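Local coordinates for protein protoporphyrinogen oxidase (Exiguobacterium sibiricum, PDB 3LOV) that probably oxidises coproporphyrinogen III to coproporphyrin III in heme b biosynthesis, using a bound FAD cofactor and molecular oxygen, at residues D51-E56 against T314-Q319; V379-V384 against K399-S404; D387-K390 against T395-P398. All blocks are in the same frame, centred on the assembly; numbering follows the deposited sequence.

Contact 1. Residues D51-E56 against T314-Q319; sequences DGFTIE and TMIFDQ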
loop_
_atom_site.group_PDB
_atom_site.type_symbol
_atom_site.label_atom_id
_atom_site.label_comp_id
_atom_site.label_asym_id
_atom_site.label_seq_id
_atom_site.Cartn_x
_atom_site.Cartn_y
_atom_site.Cartn_z
ATOM N N ASP A 51 -24.526 -11.140 1.830
ATOM C CA ASP A 51 -25.181 -11.565 0.582
ATOM C C ASP A 51 -24.316 -12.328 -0.385
ATOM O O ASP A 51 -24.457 -12.158 -1.584
ATOM C CB ASP A 51 -25.780 -10.344 -0.110
ATOM C CG ASP A 51 -26.666 -9.543 0.825
ATOM O OD1 ASP A 51 -27.034 -10.075 1.894
ATOM O OD2 ASP A 51 -26.983 -8.388 0.507
ATOM N N GLY A 52 -23.411 -13.156 0.132
ATOM C CA GLY A 52 -22.497 -13.916 -0.720
ATOM C C GLY A 52 -21.366 -13.084 -1.342
ATOM O O GLY A 52 -20.484 -13.636 -2.016
ATOM N N PHE A 53 -21.344 -11.775 -1.089
ATOM C CA PHE A 53 -20.216 -10.935 -1.542
ATOM C C PHE A 53 -18.987 -11.057 -0.609
ATOM O O PHE A 53 -19.137 -11.231 0.593
ATOM C CB PHE A 53 -20.639 -9.457 -1.619
ATOM C CG PHE A 53 -21.742 -9.168 -2.602
ATOM C CD1 PHE A 53 -21.525 -9.278 -3.955
ATOM C CD2 PHE A 53 -22.991 -8.732 -2.152
ATOM C CE1 PHE A 53 -22.550 -9.018 -4.863
ATOM C CE2 PHE A 53 -24.021 -8.447 -3.043
ATOM C CZ PHE A 53 -23.794 -8.586 -4.406
ATOM N N THR A 54 -17.780 -10.990 -1.177
ATOM C CA THR A 54 -16.529 -10.785 -0.411
ATOM C C THR A 54 -15.752 -9.640 -1.104
ATOM O O THR A 54 -15.008 -9.837 -2.076
ATOM C CB THR A 54 -15.660 -12.071 -0.315
ATOM O OG1 THR A 54 -16.457 -13.162 0.165
ATOM C CG2 THR A 54 -14.463 -11.895 0.613
ATOM N N ILE A 55 -15.960 -8.431 -0.621
ATOM C CA ILE A 55 -15.477 -7.227 -1.307
ATOM C C ILE A 55 -14.594 -6.459 -0.336
ATOM O O ILE A 55 -15.037 -6.137 0.759
ATOM C CB ILE A 55 -16.665 -6.373 -1.767
ATOM C CG1 ILE A 55 -17.465 -7.104 -2.855
ATOM C CG2 ILE A 55 -16.206 -5.016 -2.312
ATOM C CD1 ILE A 55 -18.826 -6.465 -3.147
ATOM N N GLU A 56 -13.352 -6.179 -0.733
ATOM C CA GLU A 56 -12.393 -5.505 0.166
ATOM C C GLU A 56 -12.660 -4.001 0.251
ATOM O O GLU A 56 -12.926 -3.365 -0.754
ATOM C CB GLU A 56 -10.933 -5.780 -0.255
ATOM C CG GLU A 56 -10.563 -7.278 -0.263
ATOM C CD GLU A 56 -10.598 -7.910 1.107
ATOM O OE1 GLU A 56 -10.710 -7.170 2.104
ATOM O OE2 GLU A 56 -10.483 -9.162 1.194
ATOM N N THR A 314 -17.359 1.336 -4.012
ATOM C CA THR A 314 -17.630 0.085 -4.685
ATOM C C THR A 314 -19.085 0.102 -5.082
ATOM O O THR A 314 -19.930 0.409 -4.265
ATOM C CB THR A 314 -17.351 -1.142 -3.792
ATOM O OG1 THR A 314 -15.929 -1.296 -3.611
ATOM C CG2 THR A 314 -17.926 -2.403 -4.447
HETATM N N MSE A 315 -19.356 -0.184 -6.354
HETATM C CA MSE A 315 -20.734 -0.230 -6.881
HETATM C C MSE A 315 -21.069 -1.638 -7.374
HETATM O O MSE A 315 -20.362 -2.174 -8.231
HETATM C CB MSE A 315 -20.870 0.742 -8.041
HETATM C CG MSE A 315 -20.896 2.177 -7.605
HETATM SE SE MSE A 315 -20.226 3.352 -8.975
HETATM C CE MSE A 315 -21.210 4.823 -8.254
ATOM N N ILE A 316 -22.131 -2.210 -6.799
ATOM C CA ILE A 316 -22.606 -3.548 -7.108
ATOM C C ILE A 316 -23.754 -3.377 -8.092
ATOM O O ILE A 316 -24.726 -2.714 -7.801
ATOM C CB ILE A 316 -23.123 -4.302 -5.852
ATOM C CG1 ILE A 316 -21.954 -4.737 -4.943
ATOM C CG2 ILE A 316 -23.960 -5.544 -6.285
ATOM C CD1 ILE A 316 -22.343 -5.046 -3.496
ATOM N N PHE A 317 -23.617 -3.989 -9.261
ATOM C CA PHE A 317 -24.657 -3.997 -10.285
ATOM C C PHE A 317 -25.131 -5.400 -10.532
ATOM O O PHE A 317 -24.335 -6.342 -10.453
ATOM C CB PHE A 317 -24.074 -3.530 -11.607
ATOM C CG PHE A 317 -23.544 -2.141 -11.572
ATOM C CD1 PHE A 317 -24.382 -1.058 -11.849
ATOM C CD2 PHE A 317 -22.210 -1.905 -11.254
ATOM C CE1 PHE A 317 -23.888 0.243 -11.828
ATOM C CE2 PHE A 317 -21.715 -0.620 -11.238
ATOM C CZ PHE A 317 -22.549 0.463 -11.515
ATOM N N ASP A 318 -26.398 -5.553 -10.907
ATOM C CA ASP A 318 -26.853 -6.832 -11.443
ATOM C C ASP A 318 -25.957 -7.199 -12.635
ATOM O O ASP A 318 -25.492 -6.319 -13.366
ATOM C CB ASP A 318 -28.339 -6.775 -11.835
ATOM C CG ASP A 318 -29.264 -7.016 -10.647
ATOM O OD1 ASP A 318 -29.014 -7.989 -9.898
ATOM O OD2 ASP A 318 -30.237 -6.242 -10.463
ATOM N N GLN A 319 -25.673 -8.493 -12.786
ATOM C CA GLN A 319 -24.728 -8.963 -13.793
ATOM C C GLN A 319 -25.041 -8.316 -15.131
ATOM O O GLN A 319 -26.202 -8.228 -15.514
ATOM C CB GLN A 319 -24.782 -10.483 -13.906
ATOM C CG GLN A 319 -23.712 -11.059 -14.825
ATOM C CD GLN A 319 -22.875 -12.139 -14.149
ATOM O OE1 GLN A 319 -22.369 -11.944 -13.045
ATOM N NE2 GLN A 319 -22.712 -13.272 -14.818
HETATM O O HOH W 1 -15.456 -1.739 -1.004
#
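The phenyl ring of Phe53 receives the end of Ile316 over one face: CD1 of Ile316 lies 3.9 Å from the centroid of the Phe53 ring, in a direction 12° off the ring normal, which makes this a CH-pi contact over the middle of the face. The other branch of the same isoleucine reaches toward the far end of the ring, with Ile316 CG2 3.6 Å from Phe53 CZ. The Phe53 ring also forms an edge-to-face pair with His357 of strand 357-364. Both Ile316 branches can reach the phenyl because CG1 stands anti to the carbonyl carbon (chi1 -73°) and carries CD1 over the ring, while CG2 takes the position anti to the backbone N.

Ile55, in the short strand 55-56, continues the apolar layer. Its CD1 lies 3.8 Å from CD1 of Ile316, so that the latter methyl is shared between an aromatic face and an aliphatic tip. The other Ile55 branch turns to Thr314, where the two CG2 methyls come within 3.8 Å of each other. Thr314 OG1 is hydrogen-bonded to a water at 2.7 Å, and that water donates to Glu56 O at 3.0 Å, joining the segments by a polar bridge beside the methyl contacts.

All four touching side chains are buried. Ile55 and Thr314 both rest on Val359 of strand 357-364, and Ile316 also touches Ile402 of strand 400-411. The 51-56 segment, whose strand 55-56 pairs with 47-48, thus packs across a face of the large mixed sheet.

Contact 2. Residues V379-V384 against K399-S404; sequences VLQQAV and KQVIIS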
loop_
_atom_site.group_PDB
_atom_site.type_symbol
_atom_site.label_atom_id
_atom_site.label_comp_id
_atom_site.label_asym_id
_atom_site.label_seq_id
_atom_site.Cartn_x
_atom_site.Cartn_y
_atom_site.Cartn_z
ATOM N N VAL A 379 -22.040 13.380 -2.220
ATOM C CA VAL A 379 -21.132 14.110 -3.115
ATOM C C VAL A 379 -20.020 13.205 -3.707
ATOM O O VAL A 379 -19.696 13.288 -4.888
ATOM C CB VAL A 379 -20.526 15.331 -2.407
ATOM C CG1 VAL A 379 -19.439 15.926 -3.228
ATOM C CG2 VAL A 379 -21.599 16.374 -2.149
ATOM N N LEU A 380 -19.450 12.342 -2.876
ATOM C CA LEU A 380 -18.440 11.360 -3.307
ATOM C C LEU A 380 -19.040 10.359 -4.308
ATOM O O LEU A 380 -18.492 10.088 -5.363
ATOM C CB LEU A 380 -17.921 10.626 -2.079
ATOM C CG LEU A 380 -16.731 9.686 -2.144
ATOM C CD1 LEU A 380 -15.550 10.305 -2.937
ATOM C CD2 LEU A 380 -16.327 9.370 -0.713
ATOM N N GLN A 381 -20.198 9.832 -3.974
ATOM C CA GLN A 381 -20.872 8.900 -4.845
ATOM C C GLN A 381 -21.229 9.518 -6.199
ATOM O O GLN A 381 -21.014 8.907 -7.248
ATOM C CB GLN A 381 -22.144 8.433 -4.176
ATOM C CG GLN A 381 -22.970 7.546 -5.054
ATOM C CD GLN A 381 -23.896 6.706 -4.242
ATOM O OE1 GLN A 381 -23.782 6.657 -3.012
ATOM N NE2 GLN A 381 -24.830 6.037 -4.916
ATOM N N GLN A 382 -21.754 10.738 -6.163
ATOM C CA GLN A 382 -22.168 11.417 -7.383
ATOM C C GLN A 382 -20.958 11.677 -8.309
ATOM O O GLN A 382 -21.029 11.422 -9.505
ATOM C CB GLN A 382 -22.943 12.710 -7.035
ATOM C CG GLN A 382 -23.450 13.527 -8.239
ATOM C CD GLN A 382 -24.232 12.692 -9.251
ATOM O OE1 GLN A 382 -24.063 12.856 -10.462
ATOM N NE2 GLN A 382 -25.074 11.782 -8.760
ATOM N N ALA A 383 -19.837 12.128 -7.744
ATOM C CA ALA A 383 -18.621 12.342 -8.518
ATOM C C ALA A 383 -18.144 11.037 -9.170
ATOM O O ALA A 383 -17.825 11.013 -10.356
ATOM C CB ALA A 383 -17.523 12.916 -7.627
ATOM N N VAL A 384 -18.095 9.962 -8.389
ATOM C CA VAL A 384 -17.669 8.658 -8.917
ATOM C C VAL A 384 -18.629 8.202 -10.037
ATOM O O VAL A 384 -18.186 7.718 -11.093
ATOM C CB VAL A 384 -17.535 7.570 -7.789
ATOM C CG1 VAL A 384 -17.379 6.138 -8.390
ATOM C CG2 VAL A 384 -16.348 7.847 -6.906
ATOM N N LYS A 399 -26.936 -1.241 -7.850
ATOM C CA LYS A 399 -27.855 -1.855 -6.914
ATOM C C LYS A 399 -27.451 -1.516 -5.479
ATOM O O LYS A 399 -28.278 -1.422 -4.581
ATOM C CB LYS A 399 -27.859 -3.370 -7.140
ATOM C CG LYS A 399 -28.711 -4.121 -6.158
ATOM C CD LYS A 399 -29.055 -5.535 -6.648
ATOM C CE LYS A 399 -27.832 -6.438 -6.720
ATOM N NZ LYS A 399 -28.196 -7.837 -6.426
ATOM N N GLN A 400 -26.164 -1.323 -5.254
ATOM C CA GLN A 400 -25.687 -1.021 -3.908
ATOM C C GLN A 400 -24.332 -0.335 -4.027
ATOM O O GLN A 400 -23.581 -0.645 -4.958
ATOM C CB GLN A 400 -25.556 -2.302 -3.093
ATOM C CG GLN A 400 -25.397 -2.032 -1.595
ATOM C CD GLN A 400 -24.982 -3.247 -0.823
ATOM O OE1 GLN A 400 -24.964 -4.360 -1.345
ATOM N NE2 GLN A 400 -24.648 -3.047 0.440
ATOM N N VAL A 401 -24.047 0.590 -3.104
ATOM C CA VAL A 401 -22.775 1.283 -3.061
ATOM C C VAL A 401 -22.154 1.123 -1.672
ATOM O O VAL A 401 -22.836 1.237 -0.687
ATOM C CB VAL A 401 -22.937 2.763 -3.496
ATOM C CG1 VAL A 401 -21.609 3.463 -3.578
ATOM C CG2 VAL A 401 -23.607 2.813 -4.848
ATOM N N ILE A 402 -20.858 0.808 -1.614
ATOM C CA ILE A 402 -20.126 0.637 -0.350
ATOM C C ILE A 402 -18.969 1.624 -0.402
ATOM O O ILE A 402 -18.079 1.531 -1.283
ATOM C CB ILE A 402 -19.587 -0.833 -0.173
ATOM C CG1 ILE A 402 -20.736 -1.869 -0.252
ATOM C CG2 ILE A 402 -18.756 -0.988 1.177
ATOM C CD1 ILE A 402 -20.316 -3.335 -0.812
ATOM N N ILE A 403 -19.000 2.593 0.517
ATOM C CA ILE A 403 -18.015 3.661 0.609
ATOM C C ILE A 403 -17.114 3.448 1.838
ATOM O O ILE A 403 -17.603 3.207 2.924
ATOM C CB ILE A 403 -18.711 5.049 0.728
ATOM C CG1 ILE A 403 -19.375 5.452 -0.599
ATOM C CG2 ILE A 403 -17.725 6.119 1.114
ATOM C CD1 ILE A 403 -20.287 6.695 -0.458
ATOM N N SER A 404 -15.808 3.503 1.652
ATOM C CA SER A 404 -14.861 3.383 2.758
ATOM C C SER A 404 -13.835 4.485 2.631
ATOM O O SER A 404 -13.542 4.937 1.529
ATOM C CB SER A 404 -14.170 2.034 2.720
ATOM O OG SER A 404 -15.147 1.013 2.637
#
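Gln381 lays its terminal amide against the isopropyl group of Val401, its NE2 coming to 3.4 Å from Val401 CG2. The amide spans both methyls rather than touching one alone: the oxygen end is nearer the other branch, with Gln381 OE1 3.9 Å from Val401 CG1. Gln381 and Val401 meet head-on from helix and strand. Gln381 reaches across from the helix because CG is anti to the backbone N (chi1 175°) and the chain stays extended at the next bond (chi2 158°), so the amide is carried out toward the strand. Val401 presents both CG1 and CG2 to it.

Leu380 makes the neighbouring apolar contact. Its CD2 lies 4.0 Å from CG2 of Ile403, and the Leu380 and Ile403 chains run antiparallel past one another. The alternation of the strand explains the choice of partners, for Val401 and Ile403 project to the helix side while Gln400 and Ser404 point away from it. The helix and strand axes approach to 10.3 Å, and their N-to-C directions differ by 116°, so the helix runs strongly across the strand instead of along it.

Further cover comes from the same mixed sheet: Leu380 also touches Ala311 of strand 307-318 and Val364 of strand 357-364, and Val401 packs on Val313. NE2 and OE1 of Gln381 meet methyl groups, which cannot pair with them as hydrogen-bond partners, so the amide acts here by van der Waals contact. Leu380 is buried but Gln381 is partly exposed, so a polar group is packed against valine methyls within the contact itself.

Contact 3. Residues D387-K390 against T395-P398; sequences DLEK and TLEP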
loop_
_atom_site.group_PDB
_atom_site.type_symbol
_atom_site.label_atom_id
_atom_site.label_comp_id
_atom_site.label_asym_id
_atom_site.label_seq_id
_atom_site.Cartn_x
_atom_site.Cartn_y
_atom_site.Cartn_z
ATOM N N ASP A 387 -18.176 10.135 -13.304
ATOM C CA ASP A 387 -16.952 9.740 -13.988
ATOM C C ASP A 387 -17.242 8.480 -14.752
ATOM O O ASP A 387 -16.994 8.415 -15.945
ATOM C CB ASP A 387 -15.787 9.515 -13.006
ATOM C CG ASP A 387 -15.153 10.815 -12.518
ATOM O OD1 ASP A 387 -15.505 11.878 -13.045
ATOM O OD2 ASP A 387 -14.284 10.780 -11.607
ATOM N N LEU A 388 -17.794 7.481 -14.080
ATOM C CA LEU A 388 -17.967 6.183 -14.711
ATOM C C LEU A 388 -18.966 6.243 -15.880
ATOM O O LEU A 388 -18.742 5.654 -16.941
ATOM C CB LEU A 388 -18.386 5.134 -13.687
ATOM C CG LEU A 388 -17.259 4.641 -12.764
ATOM C CD1 LEU A 388 -17.805 3.698 -11.679
ATOM C CD2 LEU A 388 -16.125 3.953 -13.577
ATOM N N GLU A 389 -20.051 6.975 -15.701
ATOM C CA GLU A 389 -21.035 7.083 -16.764
ATOM C C GLU A 389 -20.403 7.710 -18.006
ATOM O O GLU A 389 -20.748 7.378 -19.126
ATOM C CB GLU A 389 -22.256 7.887 -16.288
ATOM C CG GLU A 389 -23.067 7.158 -15.219
ATOM C CD GLU A 389 -24.435 7.763 -14.970
ATOM O OE1 GLU A 389 -24.596 8.999 -15.127
ATOM O OE2 GLU A 389 -25.347 6.984 -14.613
ATOM N N LYS A 390 -19.478 8.632 -17.806
ATOM C CA LYS A 390 -18.810 9.242 -18.928
ATOM C C LYS A 390 -17.839 8.237 -19.535
ATOM O O LYS A 390 -17.782 8.084 -20.752
ATOM C CB LYS A 390 -18.079 10.502 -18.498
ATOM C CG LYS A 390 -17.462 11.268 -19.652
ATOM C CD LYS A 390 -16.563 12.413 -19.166
ATOM C CE LYS A 390 -15.744 12.994 -20.339
ATOM N NZ LYS A 390 -14.502 13.704 -19.914
ATOM N N THR A 395 -25.541 5.610 -18.841
ATOM C CA THR A 395 -26.149 5.606 -17.518
ATOM C C THR A 395 -25.884 4.272 -16.801
ATOM O O THR A 395 -26.032 3.190 -17.393
ATOM C CB THR A 395 -27.671 5.772 -17.654
ATOM O OG1 THR A 395 -27.940 6.798 -18.611
ATOM C CG2 THR A 395 -28.314 6.121 -16.333
ATOM N N LEU A 396 -25.492 4.368 -15.530
ATOM C CA LEU A 396 -25.231 3.198 -14.683
ATOM C C LEU A 396 -26.105 3.301 -13.433
ATOM O O LEU A 396 -26.149 4.355 -12.805
ATOM C CB LEU A 396 -23.752 3.158 -14.290
ATOM C CG LEU A 396 -22.722 2.825 -15.384
ATOM C CD1 LEU A 396 -21.276 3.196 -14.964
ATOM C CD2 LEU A 396 -22.813 1.353 -15.803
ATOM N N GLU A 397 -26.794 2.223 -13.075
ATOM C CA GLU A 397 -27.736 2.243 -11.951
ATOM C C GLU A 397 -27.299 1.198 -10.930
ATOM O O GLU A 397 -27.778 0.067 -10.964
ATOM C CB GLU A 397 -29.170 1.969 -12.440
ATOM N N PRO A 398 -26.379 1.564 -10.015
ATOM C CA PRO A 398 -25.866 0.548 -9.077
ATOM C C PRO A 398 -26.932 0.062 -8.103
ATOM O O PRO A 398 -27.742 0.844 -7.630
ATOM C CB PRO A 398 -24.724 1.263 -8.343
ATOM C CG PRO A 398 -24.999 2.699 -8.468
ATOM C CD PRO A 398 -25.870 2.913 -9.704
#
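Glu389 and Thr395 bring the two backbones to a distance of 5.4 Å between Glu389 CA and Thr395 CA, where helix 377-392 nears its end and the irregular segment 395-398 passes alongside on its way to strand 400-411. Just four residues separate the segments, so this is a close return of the chain on leaving the helix. Thr395 and Leu396 have extended backbone conformations, and the chain there presents the amide N-H of Leu396 to the helix.

That N-H is taken by the carboxylate of Glu389. Leu396 N donates to Glu389 OE2 at 2.8 Å with an N-H...O angle of 171°, a short and nearly straight bond. The acceptor is met on the anti side of the carboxylate, with the donor 28° out of its plane. Glu389 reaches it with a side chain extended beyond CG (chi2 -166°), although its CB points neither directly at the loop nor away from it. The same Glu389 OE2 rests on Thr395, 3.3 Å from Thr395 CA and 3.5 Å from Thr395 CG2.

Beside this polar link, Leu396 turns its side chain to the helix, placing CD1 3.7 Å from Leu388 CB. Both leucines are buried and both also pack on the sheet: Leu388 on Met315, and Leu396 on Phe317, of strand 307-318.

The bond therefore ties a side chain of the last helical turns to a backbone amide of the following loop, while the leucine pair supplies the apolar part. Glu389 OE2 also lies 3.3 Å from Leu396 O, an acceptor facing an acceptor. The N-H probably offsets some of that repulsion, and a negative charge on the carboxylate would be expected to strengthen its hold on the amide.

In the fold
Strand 307-318 connects all three contacts. In contact 1 its Ile316 faces the 51-56 segment, and the backbone of the same residue pairs with the edge strand of contact 2: Ile316 O lies 2.7 Å from Lys399 N and Ile316 N 2.8 Å from Gln400 O, a classic beta bulge. Contact 3 falls between the two segments of contact 2 in sequence, and both draw on helix 377-392, with centres 11 Å apart. It meets strand 307-318 through Met315 SE, 3.6 Å from Leu388 CD1. Toward the cofactor, the side chains of Thr314 and Leu380 lie about 11 Å and 12 Å from FAD, whereas contact 3 is remote from the annotated sites.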